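PDB 4NG4: phosphoglycerate kinase, which catalyses the reversible transfer of a phosphoryl group between ATP and 3-phosphoglycerate, a step of glycolysis. Local coordinates for residues A[147-151]-A[152-156]; A[203-206]-A[207-211]; A[222-226]-A[227-231]; A[300-304]-A[305-309]. All coordinates share one frame; numbering follows the deposited sequence.

Contact 1 (A[147-151]-A[152-156]); sequences FVMDA and FATAH
The backbone folds into a type I turn at A151-T154, with T154 N giving a hydrogen bond of 2.9 Å to A151 O. The N-H points well at the oxygen (155°), but it comes from above the carbonyl plane. The T154 hydroxyl grips the same oxygen: OG1 donates to A151 O over 2.6 Å, in the carbonyl plane and on a lone pair. T154 chi1 of 69° sets OG1 between its own N and carbonyl carbon, where it can reach back to A151. A second backbone bond, A155 N to F152 O at 3.1 Å, continues the tight winding.

This bend follows strand 146-149, an inner strand of the six-stranded parallel sheet of the N-terminal domain. The turn lies beside the predicted substrate site: A153 packs on D32, and T154 packs on H70.

M149 sends its thioether chain forward along the bend. CG is anti to the backbone N, and the chain kinks at chi2 (44°), which brings CE beside T154. The same methyl lies 4.3 Å from A155 CB and makes a loose apolar contact. The F152 ring packs on I394 of helix 392-401 and L185 of helix 176-190. D150 is hydrogen-bonded through OD1 to L177 N and through OD2 to T54 OG1, and E31 OE2 lies close to OD2.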
loop_
_atom_site.group_PDB
_atom_site.type_symbol
_atom_site.label_atom_id
_atom_site.label_comp_id
_atom_site.label_asym_id
_atom_site.label_seq_id
_atom_site.Cartn_x
_atom_site.Cartn_y
_atom_site.Cartn_z
ATOM N N PHE A 147 5.809 -23.061 5.382
ATOM C CA PHE A 147 5.708 -21.935 4.455
ATOM C C PHE A 147 5.495 -20.646 5.227
ATOM O O PHE A 147 4.623 -20.583 6.091
ATOM C CB PHE A 147 4.552 -22.137 3.477
ATOM C CG PHE A 147 4.352 -20.983 2.528
ATOM C CD1 PHE A 147 5.371 -20.592 1.671
ATOM C CD2 PHE A 147 3.150 -20.286 2.493
ATOM C CE1 PHE A 147 5.203 -19.546 0.792
ATOM C CE2 PHE A 147 2.976 -19.227 1.622
ATOM C CZ PHE A 147 4.006 -18.859 0.766
ATOM N N VAL A 148 6.283 -19.624 4.896
ATOM C CA VAL A 148 6.188 -18.320 5.535
ATOM C C VAL A 148 5.814 -17.259 4.497
ATOM O O VAL A 148 6.648 -16.890 3.664
ATOM C CB VAL A 148 7.518 -17.938 6.201
ATOM C CG1 VAL A 148 7.369 -16.654 6.978
ATOM C CG2 VAL A 148 7.964 -19.035 7.117
ATOM N N MET A 149 4.562 -16.795 4.535
ATOM C CA MET A 149 4.121 -15.692 3.690
ATOM C C MET A 149 4.567 -14.394 4.319
ATOM O O MET A 149 3.949 -13.914 5.266
ATOM C CB MET A 149 2.597 -15.687 3.502
ATOM C CG MET A 149 2.054 -14.543 2.610
ATOM S SD MET A 149 3.015 -14.265 1.108
ATOM C CE MET A 149 1.812 -13.473 0.052
ATOM N N ASP A 150 5.631 -13.824 3.767
ATOM C CA ASP A 150 6.208 -12.586 4.258
ATOM C C ASP A 150 6.142 -11.510 3.171
ATOM O O ASP A 150 7.053 -10.693 3.071
ATOM C CB ASP A 150 7.656 -12.859 4.662
ATOM C CG ASP A 150 8.273 -11.743 5.475
ATOM O OD1 ASP A 150 7.608 -11.225 6.408
ATOM O OD2 ASP A 150 9.446 -11.396 5.186
ATOM N N ALA A 151 5.060 -11.502 2.380
ATOM C CA ALA A 151 4.951 -10.633 1.192
ATOM C C ALA A 151 3.595 -9.892 1.040
ATOM O O ALA A 151 2.823 -10.153 0.096
ATOM C CB ALA A 151 5.245 -11.456 -0.055
ATOM N N PHE A 152 3.324 -8.950 1.949
ATOM C CA PHE A 152 2.051 -8.215 1.952
ATOM C C PHE A 152 1.750 -7.498 0.623
ATOM O O PHE A 152 0.585 -7.415 0.214
ATOM C CB PHE A 152 2.002 -7.207 3.109
ATOM C CG PHE A 152 0.674 -6.493 3.248
ATOM C CD1 PHE A 152 -0.350 -7.048 4.005
ATOM C CD2 PHE A 152 0.452 -5.277 2.632
ATOM C CE1 PHE A 152 -1.576 -6.406 4.139
ATOM C CE2 PHE A 152 -0.764 -4.630 2.767
ATOM C CZ PHE A 152 -1.782 -5.198 3.519
ATOM N N ALA A 153 2.773 -6.970 -0.046
ATOM C CA ALA A 153 2.567 -6.307 -1.344
ATOM C C ALA A 153 1.996 -7.231 -2.429
ATOM O O ALA A 153 1.558 -6.758 -3.478
ATOM C CB ALA A 153 3.859 -5.685 -1.834
ATOM N N THR A 154 2.006 -8.537 -2.169
ATOM C CA THR A 154 1.494 -9.546 -3.095
ATOM C C THR A 154 0.209 -10.239 -2.590
ATOM O O THR A 154 -0.476 -10.911 -3.373
ATOM C CB THR A 154 2.593 -10.621 -3.368
ATOM O OG1 THR A 154 2.828 -11.411 -2.194
ATOM C CG2 THR A 154 3.903 -9.959 -3.758
ATOM N N ALA A 155 -0.112 -10.061 -1.302
ATOM C CA ALA A 155 -1.190 -10.802 -0.631
ATOM C C ALA A 155 -2.601 -10.588 -1.170
ATOM O O ALA A 155 -3.508 -11.379 -0.840
ATOM C CB ALA A 155 -1.195 -10.481 0.856
ATOM N N HIS A 156 -2.780 -9.530 -1.968
ATOM C CA HIS A 156 -4.097 -9.137 -2.446
ATOM C C HIS A 156 -4.544 -9.873 -3.713
ATOM O O HIS A 156 -5.660 -9.657 -4.200
ATOM C CB HIS A 156 -4.170 -7.610 -2.622
ATOM C CG HIS A 156 -3.350 -7.068 -3.759
ATOM N ND1 HIS A 156 -2.016 -7.374 -3.932
ATOM C CD2 HIS A 156 -3.673 -6.208 -4.755
ATOM C CE1 HIS A 156 -1.556 -6.741 -4.998
ATOM N NE2 HIS A 156 -2.542 -6.029 -5.519
#

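Contact 2 (A[203-206]-A[207-211]); sequences SKVS and TKIHL. With ADP (adenosine-5'-diphosphate), chain E.
K204 and T207 lie across each other at the surface, and the T207 branches meet different parts of K204. CG2 touches the K204 aliphatic chain, 3.8 Å from CD. OG1 turns to the backbone and donates to K204 O over 3.0 Å. It approaches from above that carbonyl plane. With chi1 at 50°, OG1 sits on the backbone side of T207, within reach of that carbonyl.

One residue on, V205 and I209 also lie at a slant, with CG1 of V205 3.8 Å from CD1 of I209. V205 O accepts from K208 N at 2.9 Å, which closes the turn before helix 209-216. S206 OG leaves this group and bonds to E246 OE2.

K208 occupies the N-cap position, but its extended side chain runs away from 203-206 to the nucleotide. NZ bonds to ADP O2A at 2.7 Å and to ADP O3B at 2.8 Å, so one ammonium group bridges both phosphates. N323 OD1 and G201 O also bond to NZ, so four acceptors share its three N-H. S203 OG binds the ribose oxygen O4' at 3.1 Å. This loop between strand 196-202 and helix 209-216 is part of the nucleotide site of phosphoglycerate kinase.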
loop_
_atom_site.group_PDB
_atom_site.type_symbol
_atom_site.label_atom_id
_atom_site.label_comp_id
_atom_site.label_asym_id
_atom_site.label_seq_id
_atom_site.Cartn_x
_atom_site.Cartn_y
_atom_site.Cartn_z
ATOM N N SER A 203 -7.410 11.430 -7.964
ATOM C CA SER A 203 -7.960 11.931 -9.202
ATOM C C SER A 203 -9.453 11.610 -9.292
ATOM O O SER A 203 -10.206 12.346 -9.924
ATOM C CB SER A 203 -7.202 11.318 -10.390
ATOM O OG SER A 203 -5.871 10.914 -10.017
ATOM N N LYS A 204 -9.870 10.524 -8.644
ATOM C CA LYS A 204 -11.145 9.893 -8.943
ATOM C C LYS A 204 -11.819 9.367 -7.697
ATOM O O LYS A 204 -11.182 8.650 -6.916
ATOM C CB LYS A 204 -10.926 8.685 -9.863
ATOM C CG LYS A 204 -10.405 8.991 -11.252
ATOM C CD LYS A 204 -9.989 7.726 -11.974
ATOM C CE LYS A 204 -9.412 8.051 -13.335
ATOM N NZ LYS A 204 -8.702 6.894 -13.894
ATOM N N VAL A 205 -13.105 9.706 -7.541
ATOM C CA VAL A 205 -14.019 9.058 -6.570
ATOM C C VAL A 205 -14.107 7.564 -6.813
ATOM O O VAL A 205 -14.076 6.772 -5.878
ATOM C CB VAL A 205 -15.477 9.596 -6.707
ATOM C CG1 VAL A 205 -16.479 8.695 -5.954
ATOM C CG2 VAL A 205 -15.564 11.010 -6.232
ATOM N N SER A 206 -14.210 7.217 -8.094
ATOM C CA SER A 206 -14.520 5.867 -8.557
ATOM C C SER A 206 -13.456 4.839 -8.233
ATOM O O SER A 206 -13.721 3.658 -8.273
ATOM C CB SER A 206 -14.717 5.893 -10.066
ATOM O OG SER A 206 -13.528 6.287 -10.719
ATOM N N THR A 207 -12.243 5.285 -7.940
ATOM C CA THR A 207 -11.178 4.366 -7.573
ATOM C C THR A 207 -11.017 4.274 -6.071
ATOM O O THR A 207 -10.240 3.446 -5.598
ATOM C CB THR A 207 -9.850 4.832 -8.131
ATOM O OG1 THR A 207 -9.680 6.198 -7.787
ATOM C CG2 THR A 207 -9.818 4.711 -9.634
ATOM N N LYS A 208 -11.741 5.111 -5.322
ATOM C CA LYS A 208 -11.583 5.162 -3.868
ATOM C C LYS A 208 -12.880 5.124 -3.046
ATOM O O LYS A 208 -12.859 5.302 -1.817
ATOM C CB LYS A 208 -10.720 6.382 -3.511
ATOM C CG LYS A 208 -9.329 6.257 -4.121
ATOM C CD LYS A 208 -8.251 6.999 -3.373
ATOM C CE LYS A 208 -6.882 6.474 -3.827
ATOM N NZ LYS A 208 -5.737 7.263 -3.316
ATOM N N ILE A 209 -13.993 4.842 -3.717
ATOM C CA ILE A 209 -15.298 4.837 -3.099
ATOM C C ILE A 209 -15.441 3.692 -2.106
ATOM O O ILE A 209 -16.117 3.824 -1.084
ATOM C CB ILE A 209 -16.395 4.725 -4.166
ATOM C CG1 ILE A 209 -17.764 5.126 -3.586
ATOM C CG2 ILE A 209 -16.438 3.313 -4.761
ATOM C CD1 ILE A 209 -17.843 6.566 -3.174
ATOM N N HIS A 210 -14.822 2.563 -2.403
ATOM C CA HIS A 210 -14.971 1.397 -1.541
ATOM C C HIS A 210 -14.136 1.619 -0.278
ATOM O O HIS A 210 -14.471 1.125 0.784
ATOM C CB HIS A 210 -14.594 0.108 -2.299
ATOM C CG HIS A 210 -14.870 -1.151 -1.543
ATOM N ND1 HIS A 210 -14.302 -2.357 -1.895
ATOM C CD2 HIS A 210 -15.641 -1.404 -0.456
ATOM C CE1 HIS A 210 -14.719 -3.303 -1.069
ATOM N NE2 HIS A 210 -15.528 -2.750 -0.181
ATOM N N LEU A 211 -13.070 2.394 -0.401
ATOM C CA LEU A 211 -12.244 2.770 0.742
ATOM C C LEU A 211 -12.975 3.736 1.647
ATOM O O LEU A 211 -12.957 3.606 2.864
ATOM C CB LEU A 211 -10.940 3.413 0.274
ATOM C CG LEU A 211 -9.944 3.903 1.339
ATOM C CD1 LEU A 211 -9.779 2.912 2.500
ATOM C CD2 LEU A 211 -8.604 4.172 0.694
HETATM P PB ADP E . -2.044 8.158 -4.363
HETATM O O1B ADP E . -1.093 8.961 -3.510
HETATM O O2B ADP E . -1.372 7.497 -5.549
HETATM O O3B ADP E . -2.968 7.255 -3.580
HETATM P PA ADP E . -4.138 9.045 -6.112
HETATM O O1A ADP E . -3.695 7.913 -7.007
HETATM O O2A ADP E . -5.488 8.930 -5.453
HETATM O O3A ADP E . -3.034 9.296 -4.954
HETATM O "O5'" ADP E . -4.099 10.382 -7.029
HETATM C "C5'" ADP E . -3.185 11.460 -6.790
HETATM C "C4'" ADP E . -2.826 12.161 -8.092
HETATM O "O4'" ADP E . -3.953 12.918 -8.551
HETATM C "C3'" ADP E . -1.647 13.122 -7.921
HETATM O "O3'" ADP E . -0.560 12.759 -8.786
HETATM C "C2'" ADP E . -2.208 14.508 -8.222
HETATM O "O2'" ADP E . -1.363 15.282 -9.078
HETATM C "C1'" ADP E . -3.573 14.265 -8.869
HETATM N N9 ADP E . -4.583 15.273 -8.409
HETATM C C8 ADP E . -4.997 15.486 -7.137
HETATM N N7 ADP E . -5.913 16.490 -7.098
HETATM C C5 ADP E . -6.103 16.937 -8.356
HETATM C C6 ADP E . -6.933 17.972 -9.022
HETATM N N6 ADP E . -7.776 18.769 -8.320
HETATM N N1 ADP E . -6.819 18.091 -10.370
HETATM C C2 ADP E . -5.991 17.322 -11.116
HETATM N N3 ADP E . -5.211 16.369 -10.572
HETATM C C4 ADP E . -5.221 16.132 -9.225
#

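Contact 3 (A[222-226]-A[227-231]); sequences LIVGG and GIANT. With ADP (adenosine-5'-diphosphate), chain E.
N230 folds back over the G226 carbonyl, beside the adenine of ADP. Its CB is 3.7 Å from G226 O. Its CG comes closer, at 3.4 Å from the same oxygen, because chi1 of -60° turns the amide toward the start of the helix. At the tip, OD1 and ND2 both lie near G226 O, and OD1 is also 3.2 Å from ADP N6.

The N230 backbone serves the same carbonyl. N230 N donates to G226 O at 2.7 Å, nearly straight (171°), and this bond closes the first turn of helix 227-235. G226 is at the N-cap. Further along, T231 N and T231 OG1 both donate to G227 O.

Strand 222-226 meets this helix at 107°, a strand-to-helix join through three glycines. V224 fills the corner: its CB packs against I228 CG2, and its CG2 lies 3.7 Å from A229 CB. The backbone phi of G226 is positive, and its bare CA lies 3.2 Å from ADP N7.

The base thus meets two kinds of surface. G226, without a side chain, lets the backbone lie next to the base near N7. N230 OD1 lies close to N6, an arrangement that would suit an amide oxygen facing an amino group.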
loop_
_atom_site.group_PDB
_atom_site.type_symbol
_atom_site.label_atom_id
_atom_site.label_comp_id
_atom_site.label_asym_id
_atom_site.label_seq_id
_atom_site.Cartn_x
_atom_site.Cartn_y
_atom_site.Cartn_z
ATOM N N LEU A 222 -13.587 12.738 8.402
ATOM C CA LEU A 222 -13.068 12.279 7.096
ATOM C C LEU A 222 -12.865 13.461 6.161
ATOM O O LEU A 222 -13.713 14.347 6.078
ATOM C CB LEU A 222 -14.026 11.276 6.447
ATOM C CG LEU A 222 -13.620 10.675 5.090
ATOM C CD1 LEU A 222 -12.571 9.603 5.271
ATOM C CD2 LEU A 222 -14.830 10.112 4.352
ATOM N N ILE A 223 -11.739 13.470 5.456
ATOM C CA ILE A 223 -11.363 14.589 4.590
ATOM C C ILE A 223 -11.073 14.107 3.182
ATOM O O ILE A 223 -10.174 13.297 2.960
ATOM C CB ILE A 223 -10.097 15.270 5.105
ATOM C CG1 ILE A 223 -10.391 16.073 6.367
ATOM C CG2 ILE A 223 -9.520 16.208 4.037
ATOM C CD1 ILE A 223 -9.147 16.630 7.018
ATOM N N VAL A 224 -11.831 14.612 2.224
ATOM C CA VAL A 224 -11.588 14.292 0.827
ATOM C C VAL A 224 -10.792 15.435 0.198
ATOM O O VAL A 224 -11.007 16.600 0.538
ATOM C CB VAL A 224 -12.905 14.062 0.035
ATOM C CG1 VAL A 224 -13.726 12.971 0.669
ATOM C CG2 VAL A 224 -13.713 15.337 -0.063
ATOM N N GLY A 225 -9.889 15.079 -0.722
ATOM C CA GLY A 225 -9.071 16.037 -1.462
ATOM C C GLY A 225 -8.992 15.738 -2.952
ATOM O O GLY A 225 -9.235 14.603 -3.388
ATOM N N GLY A 226 -8.660 16.774 -3.730
ATOM C CA GLY A 226 -8.499 16.675 -5.188
ATOM C C GLY A 226 -9.774 16.391 -5.968
ATOM O O GLY A 226 -10.879 16.811 -5.577
ATOM N N GLY A 227 -9.610 15.663 -7.077
ATOM C CA GLY A 227 -10.723 15.181 -7.883
ATOM C C GLY A 227 -11.881 14.757 -7.011
ATOM O O GLY A 227 -13.012 15.222 -7.203
ATOM N N ILE A 228 -11.589 13.884 -6.043
ATOM C CA ILE A 228 -12.583 13.426 -5.059
ATOM C C ILE A 228 -13.343 14.621 -4.478
ATOM O O ILE A 228 -14.560 14.698 -4.591
ATOM C CB ILE A 228 -11.930 12.587 -3.894
ATOM C CG1 ILE A 228 -11.311 11.284 -4.430
ATOM C CG2 ILE A 228 -12.947 12.231 -2.820
ATOM C CD1 ILE A 228 -10.431 10.572 -3.427
ATOM N N ALA A 229 -12.621 15.569 -3.889
ATOM C CA ALA A 229 -13.273 16.720 -3.263
ATOM C C ALA A 229 -14.040 17.523 -4.297
ATOM O O ALA A 229 -15.167 17.948 -4.052
ATOM C CB ALA A 229 -12.249 17.600 -2.540
ATOM N N ASN A 230 -13.437 17.718 -5.458
ATOM C CA ASN A 230 -14.119 18.429 -6.536
ATOM C C ASN A 230 -15.451 17.747 -6.935
ATOM O O ASN A 230 -16.445 18.414 -7.199
ATOM C CB ASN A 230 -13.200 18.599 -7.770
ATOM C CG ASN A 230 -11.923 19.402 -7.472
ATOM O OD1 ASN A 230 -10.889 19.234 -8.142
ATOM N ND2 ASN A 230 -11.986 20.263 -6.480
ATOM N N THR A 231 -15.465 16.421 -6.955
ATOM C CA THR A 231 -16.711 15.688 -7.202
ATOM C C THR A 231 -17.733 15.952 -6.099
ATOM O O THR A 231 -18.903 16.160 -6.382
ATOM C CB THR A 231 -16.498 14.138 -7.333
ATOM O OG1 THR A 231 -15.541 13.851 -8.365
ATOM C CG2 THR A 231 -17.796 13.444 -7.680
HETATM P PB ADP E . -2.044 8.158 -4.363
HETATM O O1B ADP E . -1.093 8.961 -3.510
HETATM O O2B ADP E . -1.372 7.497 -5.549
HETATM O O3B ADP E . -2.968 7.255 -3.580
HETATM P PA ADP E . -4.138 9.045 -6.112
HETATM O O1A ADP E . -3.695 7.913 -7.007
HETATM O O2A ADP E . -5.488 8.930 -5.453
HETATM O O3A ADP E . -3.034 9.296 -4.954
HETATM O "O5'" ADP E . -4.099 10.382 -7.029
HETATM C "C5'" ADP E . -3.185 11.460 -6.790
HETATM C "C4'" ADP E . -2.826 12.161 -8.092
HETATM O "O4'" ADP E . -3.953 12.918 -8.551
HETATM C "C3'" ADP E . -1.647 13.122 -7.921
HETATM O "O3'" ADP E . -0.560 12.759 -8.786
HETATM C "C2'" ADP E . -2.208 14.508 -8.222
HETATM O "O2'" ADP E . -1.363 15.282 -9.078
HETATM C "C1'" ADP E . -3.573 14.265 -8.869
HETATM N N9 ADP E . -4.583 15.273 -8.409
HETATM C C8 ADP E . -4.997 15.486 -7.137
HETATM N N7 ADP E . -5.913 16.490 -7.098
HETATM C C5 ADP E . -6.103 16.937 -8.356
HETATM C C6 ADP E . -6.933 17.972 -9.022
HETATM N N6 ADP E . -7.776 18.769 -8.320
HETATM N N1 ADP E . -6.819 18.091 -10.370
HETATM C C2 ADP E . -5.991 17.322 -11.116
HETATM N N3 ADP E . -5.211 16.369 -10.572
HETATM C C4 ADP E . -5.221 16.132 -9.225
#

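Contact 4 (A[300-304]-A[305-309]); sequences FDVGP and NTSAT
V302 and G303 meet T306 and S307 in the first turn of helix 304-316, where the chain passes from strand 298-300 into the helix. The G303 carbonyl carries the polar part. S307 N donates to G303 O at 3.0 Å, almost straight at 173° and tilted only slightly from the carbonyl plane. S307 OG donates to the same oxygen at 2.9 Å, from above that plane. S307 chi1 of 52° swings the hydroxyl back over its own backbone, so one residue supplies two bonds to one acceptor. The next backbone bond, A308 N to P304 O, is weak.

V302 supplies the apolar part. Its CB and CG1 face T306, and its CG2 faces S307. CG1 lies 3.9 Å from T306 CG2, and CG2 lies 3.8 Å from S307 CB. The branched side chains of V302 and T306 slant across each other. T306 meets V302 with its CB and its methyl CG2. Its hydroxyl, anti to the carbonyl carbon, leads elsewhere.

The next shell fixes this turn. D272 grips it with both carboxylate oxygens, OD1 taking T306 OG1 and OD2 taking N305 N. Since P304 has no N-H, the helix start offers one donor fewer. Before V302 the chain turns a corner at D301, a residue of the magnesium site together with F334 and T338. D301 OD2 is also hydrogen-bonded to the backbone N of G337, at the start of helix 336-347.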
loop_
_atom_site.group_PDB
_atom_site.type_symbol
_atom_site.label_atom_id
_atom_site.label_comp_id
_atom_site.label_asym_id
_atom_site.label_seq_id
_atom_site.Cartn_x
_atom_site.Cartn_y
_atom_site.Cartn_z
ATOM N N PHE A 300 -7.003 23.547 -8.223
ATOM C CA PHE A 300 -5.758 22.782 -8.117
ATOM C C PHE A 300 -5.228 22.611 -6.685
ATOM O O PHE A 300 -4.262 21.883 -6.452
ATOM C CB PHE A 300 -4.680 23.449 -8.960
ATOM C CG PHE A 300 -5.054 23.624 -10.414
ATOM C CD1 PHE A 300 -5.543 22.567 -11.152
ATOM C CD2 PHE A 300 -4.894 24.843 -11.040
ATOM C CE1 PHE A 300 -5.863 22.721 -12.484
ATOM C CE2 PHE A 300 -5.211 25.002 -12.362
ATOM C CZ PHE A 300 -5.699 23.933 -13.089
ATOM N N ASP A 301 -5.841 23.282 -5.724
ATOM C CA ASP A 301 -5.392 23.184 -4.337
ATOM C C ASP A 301 -6.462 23.730 -3.422
ATOM O O ASP A 301 -7.346 24.452 -3.862
ATOM C CB ASP A 301 -4.078 23.969 -4.115
ATOM C CG ASP A 301 -3.166 23.343 -3.043
ATOM O OD1 ASP A 301 -3.488 22.251 -2.499
ATOM O OD2 ASP A 301 -2.110 23.964 -2.741
ATOM N N VAL A 302 -6.380 23.361 -2.151
ATOM C CA VAL A 302 -7.186 23.983 -1.114
ATOM C C VAL A 302 -6.600 25.337 -0.785
ATOM O O VAL A 302 -5.453 25.635 -1.115
ATOM C CB VAL A 302 -7.178 23.167 0.193
ATOM C CG1 VAL A 302 -7.770 21.773 -0.027
ATOM C CG2 VAL A 302 -5.751 23.088 0.755
ATOM N N GLY A 303 -7.400 26.149 -0.110
ATOM C CA GLY A 303 -6.969 27.464 0.364
ATOM C C GLY A 303 -6.553 27.440 1.825
ATOM O O GLY A 303 -6.575 26.383 2.462
ATOM N N PRO A 304 -6.180 28.611 2.371
ATOM C CA PRO A 304 -5.699 28.679 3.742
ATOM C C PRO A 304 -6.764 28.307 4.790
ATOM O O PRO A 304 -6.448 27.599 5.749
ATOM C CB PRO A 304 -5.252 30.141 3.873
ATOM C CG PRO A 304 -6.063 30.866 2.898
ATOM C CD PRO A 304 -6.217 29.945 1.742
ATOM N N ASN A 305 -8.005 28.767 4.601
ATOM C CA ASN A 305 -9.117 28.465 5.533
ATOM C C ASN A 305 -9.373 26.982 5.623
ATOM O O ASN A 305 -9.542 26.440 6.719
ATOM C CB ASN A 305 -10.424 29.154 5.119
ATOM C CG ASN A 305 -11.456 29.177 6.236
ATOM O OD1 ASN A 305 -12.312 28.304 6.332
ATOM N ND2 ASN A 305 -11.375 30.182 7.084
ATOM N N THR A 306 -9.385 26.331 4.466
ATOM C CA THR A 306 -9.542 24.890 4.398
ATOM C C THR A 306 -8.372 24.187 5.068
ATOM O O THR A 306 -8.576 23.414 5.999
ATOM C CB THR A 306 -9.673 24.391 2.942
ATOM O OG1 THR A 306 -10.717 25.103 2.262
ATOM C CG2 THR A 306 -9.978 22.889 2.923
ATOM N N SER A 307 -7.143 24.469 4.646
ATOM C CA SER A 307 -6.010 23.728 5.214
ATOM C C SER A 307 -5.707 24.107 6.668
ATOM O O SER A 307 -4.816 23.533 7.266
ATOM C CB SER A 307 -4.754 23.790 4.323
ATOM O OG SER A 307 -4.413 25.102 3.967
ATOM N N ALA A 308 -6.448 25.060 7.232
ATOM C CA ALA A 308 -6.414 25.327 8.669
ATOM C C ALA A 308 -7.430 24.427 9.394
ATOM O O ALA A 308 -7.162 23.897 10.486
ATOM C CB ALA A 308 -6.707 26.783 8.927
ATOM N N THR A 309 -8.598 24.262 8.783
ATOM C CA THR A 309 -9.548 23.251 9.229
ATOM C C THR A 309 -8.878 21.868 9.283
ATOM O O THR A 309 -8.958 21.165 10.305
ATOM C CB THR A 309 -10.776 23.221 8.316
ATOM O OG1 THR A 309 -11.571 24.381 8.593
ATOM C CG2 THR A 309 -11.600 21.944 8.524
#

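How the contacts relate
The four contacts follow in series along the chain, each where the chain leaves a strand. Contact 1 lies in the N-terminal domain, at the end of strand 146-149. Contacts 2, 3 and 4 lie in the nucleotide-binding domain. Contacts 2 and 3 have centres about 10 Å apart and touch: V205 CG2 packs on T231 CB at 3.4 Å. Their strands, 196-202 and 221-226, are neighbours in one parallel sheet, and both contacts reach ADP. Contact 4 is centred about 12 Å from contact 3, without touching it. Contact 1 is about 25 Å from contact 2, centre to centre, across the chain's centre. The predicted substrate site and bound nucleotide thus belong to separate domains.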